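Local coordinates for type II secretion ATPase XpsE (Xanthomonas campestris, PDB 2D28), which belongs to the GspE family of bacterial secretion ATPases and is represented here by its N-terminal domain alone, at residues 40-43 and 44-48; 18-22 and 23-27; 89-93 and 94-98. The protein carries 1 engineered substitution. One frame throughout, in Å; residues are numbered along the deposited sequence.

Interaction 1: 40-43 and 44-48; sequences LALL and GRLGL
Leu43, buried, meets the partly exposed Leu48 just past the end of the helix, where the tip of one leucine lies across the other at about a right angle. With CG anti to its own carbonyl carbon (chi1 -63°), Leu43 leads away from the turn, and it is CD2 that comes within 3.9 Å of Leu48 CD1. The same residue supplies the backbone acceptor: Leu48 N donates to Leu43 O at 2.9 Å, almost straight down the carbonyl, while Leu48 CB packs against that oxygen at 3.7 Å. Helix 39-45 thus ends in a Schellman motif, with Gly47 adopting positive phi (72°) and its N bonding back to Gly44 O at 3.2 Å. One turn earlier the ordinary helical pattern still holds, since Gly44 N reaches Leu40 O and Arg45 N reaches Ala41 O. Around the helix, Leu42 O is gripped closely by Leu46 N at 2.7 Å. Leu46 CB and CG both crowd that oxygen, and Leu46 CD1 leans on Leu42 CG at 3.8 Å. Leu42 is buried and also touches Met37, yet Leu46 itself is exposed, so this second leucine pair borders solvent. Arg45 is the solvent side: its CB touches, 3.5 Å from Ala41 O, but beyond the bend at chi2 the guanidinium leads away from the turn. Leu40 packs on Ile10, Val11 and Leu14 of helix 6-16, whereas Leu48 turns to Asp24 and Arg27 of helix 22-27.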
# COMPACT_ATOMS: atom_id res chain seq x y z
N LEU A 40 -9.69 -6.41 2.56
CA LEU A 40 -8.67 -5.98 3.50
C LEU A 40 -8.91 -4.52 3.99
O LEU A 40 -8.71 -4.18 5.13
CB LEU A 40 -7.28 -6.06 2.87
CG LEU A 40 -6.77 -7.50 2.72
CD1 LEU A 40 -5.57 -7.52 1.78
CD2 LEU A 40 -6.37 -8.05 4.10
N ALA A 41 -9.33 -3.69 3.06
CA ALA A 41 -9.94 -2.34 3.35
C ALA A 41 -11.02 -2.39 4.41
O ALA A 41 -10.96 -1.62 5.33
CB ALA A 41 -10.53 -1.74 2.02
N LEU A 42 -11.96 -3.32 4.31
CA LEU A 42 -13.08 -3.37 5.24
C LEU A 42 -12.58 -3.78 6.63
O LEU A 42 -12.97 -3.15 7.62
CB LEU A 42 -14.13 -4.33 4.76
CG LEU A 42 -15.38 -4.46 5.61
CD1 LEU A 42 -16.11 -3.12 5.65
CD2 LEU A 42 -16.25 -5.56 5.06
N LEU A 43 -11.70 -4.79 6.68
CA LEU A 43 -11.04 -5.19 7.91
C LEU A 43 -10.29 -4.07 8.59
O LEU A 43 -10.33 -3.94 9.82
CB LEU A 43 -10.07 -6.41 7.67
CG LEU A 43 -10.75 -7.70 7.20
CD1 LEU A 43 -9.74 -8.72 6.69
CD2 LEU A 43 -11.59 -8.31 8.37
N GLY A 44 -9.59 -3.26 7.82
CA GLY A 44 -8.93 -2.11 8.37
C GLY A 44 -9.95 -1.11 8.92
O GLY A 44 -9.74 -0.53 10.01
N ARG A 45 -11.06 -0.93 8.20
CA ARG A 45 -12.05 0.10 8.55
C ARG A 45 -12.88 -0.34 9.75
O ARG A 45 -13.33 0.51 10.50
CB ARG A 45 -12.99 0.40 7.38
CG ARG A 45 -13.96 1.62 7.59
CD ARG A 45 -15.38 1.43 6.94
NE ARG A 45 -16.26 2.62 6.94
CZ ARG A 45 -16.07 3.73 6.22
NH1 ARG A 45 -15.02 3.87 5.41
NH2 ARG A 45 -16.95 4.74 6.33
N LEU A 46 -13.12 -1.65 9.91
CA LEU A 46 -13.78 -2.18 11.09
C LEU A 46 -12.86 -2.27 12.34
O LEU A 46 -13.29 -2.71 13.40
CB LEU A 46 -14.40 -3.52 10.77
CG LEU A 46 -15.60 -3.50 9.83
CD1 LEU A 46 -15.91 -4.88 9.31
CD2 LEU A 46 -16.81 -2.97 10.56
N GLY A 47 -11.61 -1.84 12.22
CA GLY A 47 -10.65 -1.94 13.31
C GLY A 47 -10.13 -3.36 13.62
O GLY A 47 -9.60 -3.63 14.73
N LEU A 48 -10.23 -4.27 12.67
CA LEU A 48 -9.92 -5.66 12.96
C LEU A 48 -8.52 -6.10 12.58
O LEU A 48 -8.14 -7.25 12.90
CB LEU A 48 -10.95 -6.58 12.28
CG LEU A 48 -12.44 -6.17 12.48
CD1 LEU A 48 -13.35 -7.08 11.65
CD2 LEU A 48 -12.87 -6.14 13.93

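Interaction 2: 18-22 and 23-27; sequences RRLKD and TDLVR. Engineered in segment 23-27: Val26 (natural residue Leu).
Lys21 bows its side chain round a single oxygen of Asp24: OD2 lies 3.8 Å from Lys21 CG, and CD, CE and NZ all follow at nearly the same range. Modest bends at chi3 and chi4 (-147° and 138°) shape the bow. The ammonium therefore gains little on the carbons before it, and Lys21 NZ to Asp24 OD2 is a long salt bridge of 3.9 Å. A water completes the link, accepting from Lys21 N and donating to Asp24 OD2 at 2.7 Å. Lys21 is the N-cap of helix 22-27 and Asp24 stands three residues on, so the water relays from the N-cap N-H to the N3 carboxylate, a link that in a capping box is direct; the reciprocal bond is not made here. On the other branch of the carboxylate, Arg27 NH1 approaches Asp24 OD1 at 3.4 Å, and Lys21, Asp24 and Arg27 form a salt-bridge network. On the apolar side, the residue before the cap, Leu20, sets its CD2 4.0 Å from Leu25 CB, the pairing of a hydrophobic staple; Leu25 continues inward onto Val11 and Leu15 of helix 6-16. Two backbone bonds start the helix, Leu25 N to Lys21 O (3.0 Å) and Val26 N to Asp22 O. Val26, an engineered residue, places CG1 between its own N and carbonyl carbon, unusually close to Asp22 O, a doubtful contact. Arg19 makes a salt bridge to Glu60 and a hydrogen bond to Thr57 of helix 51-62. Lys21 NZ and Arg27 NH1 stand 7.0 Å apart. With its carboxylate between these cations and in the first helical turn, Asp24 probably has its negative charge stabilised both by them and by the N-terminal end of the helix dipole.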
# COMPACT_ATOMS: atom_id res chain seq x y z
N ARG A 18 -2.04 -15.08 13.39
CA ARG A 18 -2.91 -14.59 14.42
C ARG A 18 -2.98 -13.08 14.55
O ARG A 18 -3.15 -12.51 15.63
CB ARG A 18 -2.51 -15.23 15.73
CG ARG A 18 -2.62 -16.75 15.61
CD ARG A 18 -1.76 -17.41 16.61
NE ARG A 18 -2.26 -17.07 17.93
CZ ARG A 18 -1.50 -16.82 19.00
NH1 ARG A 18 -0.16 -16.90 18.96
NH2 ARG A 18 -2.10 -16.52 20.15
N ARG A 19 -2.88 -12.41 13.41
CA ARG A 19 -3.05 -10.95 13.32
C ARG A 19 -4.49 -10.58 13.00
O ARG A 19 -4.80 -9.39 12.80
CB ARG A 19 -2.14 -10.43 12.22
CG ARG A 19 -0.65 -10.74 12.43
CD ARG A 19 0.26 -10.44 11.23
NE ARG A 19 1.62 -10.93 11.45
CZ ARG A 19 2.51 -11.17 10.48
NH1 ARG A 19 2.20 -11.07 9.23
NH2 ARG A 19 3.69 -11.60 10.76
N LEU A 20 -5.33 -11.61 12.86
CA LEU A 20 -6.74 -11.49 12.51
C LEU A 20 -7.46 -12.71 13.12
O LEU A 20 -6.99 -13.84 12.96
CB LEU A 20 -6.93 -11.53 10.99
CG LEU A 20 -8.39 -11.63 10.44
CD1 LEU A 20 -9.14 -10.37 10.75
CD2 LEU A 20 -8.39 -11.84 8.94
N LYS A 21 -8.59 -12.48 13.78
CA LYS A 21 -9.40 -13.56 14.36
C LYS A 21 -10.40 -14.04 13.38
O LYS A 21 -11.02 -13.25 12.64
CB LYS A 21 -10.23 -13.05 15.57
CG LYS A 21 -9.48 -12.29 16.61
CD LYS A 21 -10.37 -12.18 17.86
CE LYS A 21 -10.17 -10.89 18.63
NZ LYS A 21 -11.49 -10.32 19.09
N ASP A 22 -10.65 -15.35 13.41
CA ASP A 22 -11.50 -15.94 12.41
C ASP A 22 -12.93 -15.47 12.60
O ASP A 22 -13.67 -15.35 11.62
CB ASP A 22 -11.38 -17.47 12.39
CG ASP A 22 -12.10 -18.14 13.52
OD1 ASP A 22 -11.92 -17.74 14.71
OD2 ASP A 22 -12.88 -19.10 13.28
N THR A 23 -13.31 -15.14 13.85
CA THR A 23 -14.65 -14.59 14.11
C THR A 23 -14.82 -13.24 13.49
O THR A 23 -15.82 -12.96 12.87
CB THR A 23 -14.98 -14.54 15.62
OG1 THR A 23 -13.93 -13.86 16.34
CG2 THR A 23 -15.02 -15.93 16.20
N ASP A 24 -13.81 -12.39 13.63
CA ASP A 24 -13.83 -11.10 12.98
C ASP A 24 -13.89 -11.18 11.44
O ASP A 24 -14.54 -10.34 10.75
CB ASP A 24 -12.59 -10.30 13.36
CG ASP A 24 -12.59 -9.84 14.81
OD1 ASP A 24 -13.63 -9.96 15.51
OD2 ASP A 24 -11.56 -9.38 15.34
N LEU A 25 -13.18 -12.15 10.89
CA LEU A 25 -13.10 -12.26 9.45
C LEU A 25 -14.46 -12.67 8.94
O LEU A 25 -14.88 -12.15 7.95
CB LEU A 25 -12.07 -13.29 9.02
CG LEU A 25 -12.09 -13.63 7.53
CD1 LEU A 25 -11.95 -12.36 6.63
CD2 LEU A 25 -10.96 -14.67 7.26
N VAL A 26 -15.12 -13.61 9.62
CA VAL A 26 -16.46 -14.05 9.18
C VAL A 26 -17.48 -12.90 9.24
O VAL A 26 -18.27 -12.74 8.33
CB VAL A 26 -16.98 -15.36 9.90
CG1 VAL A 26 -16.75 -15.34 11.40
CG2 VAL A 26 -18.49 -15.62 9.59
N ARG A 27 -17.40 -12.05 10.25
CA ARG A 27 -18.28 -10.88 10.28
C ARG A 27 -18.02 -9.92 9.12
O ARG A 27 -18.95 -9.43 8.48
CB ARG A 27 -18.14 -10.11 11.58
CG ARG A 27 -18.53 -10.83 12.89
CD ARG A 27 -18.39 -9.87 14.12
NE ARG A 27 -18.28 -8.50 13.61
CZ ARG A 27 -17.24 -7.67 13.77
NH1 ARG A 27 -16.18 -8.01 14.51
NH2 ARG A 27 -17.29 -6.46 13.21
O HOH W 1 -9.12 -9.30 14.15

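Interaction 3: 89-93 and 94-98; sequences RFLKQ and FHLCP
Phe94 starts its contact with Phe90 at CB, which lies 3.6 Å from Phe90 O, the acceptor for Phe94 N in the last turn of helix 88-94. With CG anti to its carbonyl carbon (chi1 -74°), the ring runs back along the helix. Its CD2 has Phe90 O at the ring edge, 3.4 Å away, and stands over the centre of the Phe90 ring; the planes are oblique, at 34°, and the centroids 4.5 Å apart. Farther out, CE2 meets both Phe90 CE1 (3.4 Å) and Gln93 OE1 (3.3 Å), and at the tip CZ meets Gln93 NE2 at 3.3 Å. The Gln93 amide runs alongside the ring, its plane 31° away, and Arg89 NH1 fixes it by donating to OE1 at 2.6 Å. Past the helix, His95 takes positive phi and the chain turns into strand 96-102. Leu96 N then returns to Leu91 O at 3.2 Å, on a lone pair, and Leu91 CD2 meets Leu96 CD1 and Pro98 CD. This corner belongs to the MshEN domain. Lys92 O lies over one face of the His95 ring, near its centre; ND1 bonds to Asp141 and NE2 to a water also held by Gln93 O, so the ring's rotation is probably well defined.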
# COMPACT_ATOMS: atom_id res chain seq x y z
N ARG A 89 -4.57 14.41 -5.37
CA ARG A 89 -5.75 13.67 -5.03
C ARG A 89 -5.57 12.16 -5.22
O ARG A 89 -5.98 11.41 -4.41
CB ARG A 89 -6.95 14.12 -5.92
CG ARG A 89 -8.30 13.51 -5.51
CD ARG A 89 -9.28 13.38 -6.66
NE ARG A 89 -8.70 12.48 -7.66
CZ ARG A 89 -8.80 11.17 -7.65
NH1 ARG A 89 -9.53 10.57 -6.72
NH2 ARG A 89 -8.17 10.44 -8.60
N PHE A 90 -5.04 11.75 -6.35
CA PHE A 90 -4.76 10.35 -6.66
C PHE A 90 -3.89 9.74 -5.54
O PHE A 90 -4.17 8.67 -5.03
CB PHE A 90 -4.02 10.25 -8.02
CG PHE A 90 -3.73 8.88 -8.44
CD1 PHE A 90 -4.55 8.22 -9.39
CD2 PHE A 90 -2.63 8.19 -7.94
CE1 PHE A 90 -4.29 6.91 -9.78
CE2 PHE A 90 -2.37 6.84 -8.32
CZ PHE A 90 -3.22 6.20 -9.23
N LEU A 91 -2.79 10.39 -5.21
CA LEU A 91 -1.96 9.92 -4.07
C LEU A 91 -2.75 9.64 -2.81
O LEU A 91 -2.61 8.56 -2.17
CB LEU A 91 -0.83 10.92 -3.80
CG LEU A 91 0.08 11.26 -4.96
CD1 LEU A 91 1.19 12.18 -4.45
CD2 LEU A 91 0.63 10.07 -5.70
N LYS A 92 -3.61 10.60 -2.45
CA LYS A 92 -4.44 10.47 -1.26
C LYS A 92 -5.48 9.38 -1.39
O LYS A 92 -5.66 8.59 -0.45
CB LYS A 92 -5.06 11.79 -0.81
CG LYS A 92 -4.11 12.84 -0.48
CD LYS A 92 -4.85 14.20 -0.09
CE LYS A 92 -3.84 15.22 0.13
NZ LYS A 92 -3.92 15.85 1.49
N GLN A 93 -6.16 9.28 -2.52
CA GLN A 93 -7.14 8.23 -2.69
C GLN A 93 -6.53 6.85 -2.63
O GLN A 93 -7.13 5.91 -2.09
CB GLN A 93 -7.84 8.36 -4.07
CG GLN A 93 -8.79 7.29 -4.31
CD GLN A 93 -9.23 7.13 -5.77
OE1 GLN A 93 -9.03 8.03 -6.59
NE2 GLN A 93 -9.84 6.01 -6.08
N PHE A 94 -5.37 6.67 -3.27
CA PHE A 94 -4.79 5.30 -3.36
C PHE A 94 -3.80 4.99 -2.22
O PHE A 94 -3.33 3.79 -2.09
CB PHE A 94 -4.18 5.13 -4.75
CG PHE A 94 -5.24 4.95 -5.83
CD1 PHE A 94 -5.91 3.70 -5.99
CD2 PHE A 94 -5.63 6.01 -6.58
CE1 PHE A 94 -6.90 3.57 -6.96
CE2 PHE A 94 -6.69 5.88 -7.53
CZ PHE A 94 -7.29 4.65 -7.72
N HIS A 95 -3.45 6.04 -1.45
CA HIS A 95 -2.50 5.97 -0.32
C HIS A 95 -1.18 5.45 -0.81
O HIS A 95 -0.72 4.36 -0.41
CB HIS A 95 -3.01 5.08 0.82
CG HIS A 95 -4.37 5.45 1.31
ND1 HIS A 95 -4.59 6.45 2.24
CD2 HIS A 95 -5.59 5.06 0.87
CE1 HIS A 95 -5.91 6.59 2.40
NE2 HIS A 95 -6.53 5.75 1.59
N LEU A 96 -0.57 6.15 -1.75
CA LEU A 96 0.76 5.75 -2.21
C LEU A 96 1.45 7.08 -2.61
O LEU A 96 0.79 8.12 -2.75
CB LEU A 96 0.63 4.85 -3.42
CG LEU A 96 -0.32 5.19 -4.54
CD1 LEU A 96 0.29 6.19 -5.50
CD2 LEU A 96 -0.67 3.95 -5.37
N CYS A 97 2.75 7.06 -2.71
CA CYS A 97 3.56 8.28 -2.79
C CYS A 97 4.93 8.05 -3.44
O CYS A 97 5.68 7.21 -2.96
CB CYS A 97 3.77 8.86 -1.39
SG CYS A 97 4.43 10.59 -1.51
N PRO A 98 5.27 8.72 -4.53
CA PRO A 98 6.60 8.61 -5.06
C PRO A 98 7.60 9.20 -4.04
O PRO A 98 7.37 10.34 -3.52
CB PRO A 98 6.54 9.44 -6.33
CG PRO A 98 5.11 9.47 -6.64
CD PRO A 98 4.44 9.65 -5.33
O HOH W 2 -9.08 5.69 0.40

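In the fold
Interactions 1 and 2 are neighbours, with centres 11 Å apart, on successive helices 22-27 and 39-45. They touch directly: Leu48 CD1 lies 3.6 Å from Asp24 O, and Leu43 CD2 is 4.0 Å from Leu20 CD1, so the helix start of one packs on the helix end of the other. Interaction 3 stands apart, its centre about 19 Å from that of interaction 1 and about 28 Å from that of interaction 2, which lies across the chain's centre from it. Even the nearest atoms of interactions 1 and 3 are about 8 Å apart. A bound cacodylate ion, probably from the crystallisation liquor, lies about 4 Å from the Pro98 side chain in interaction 3.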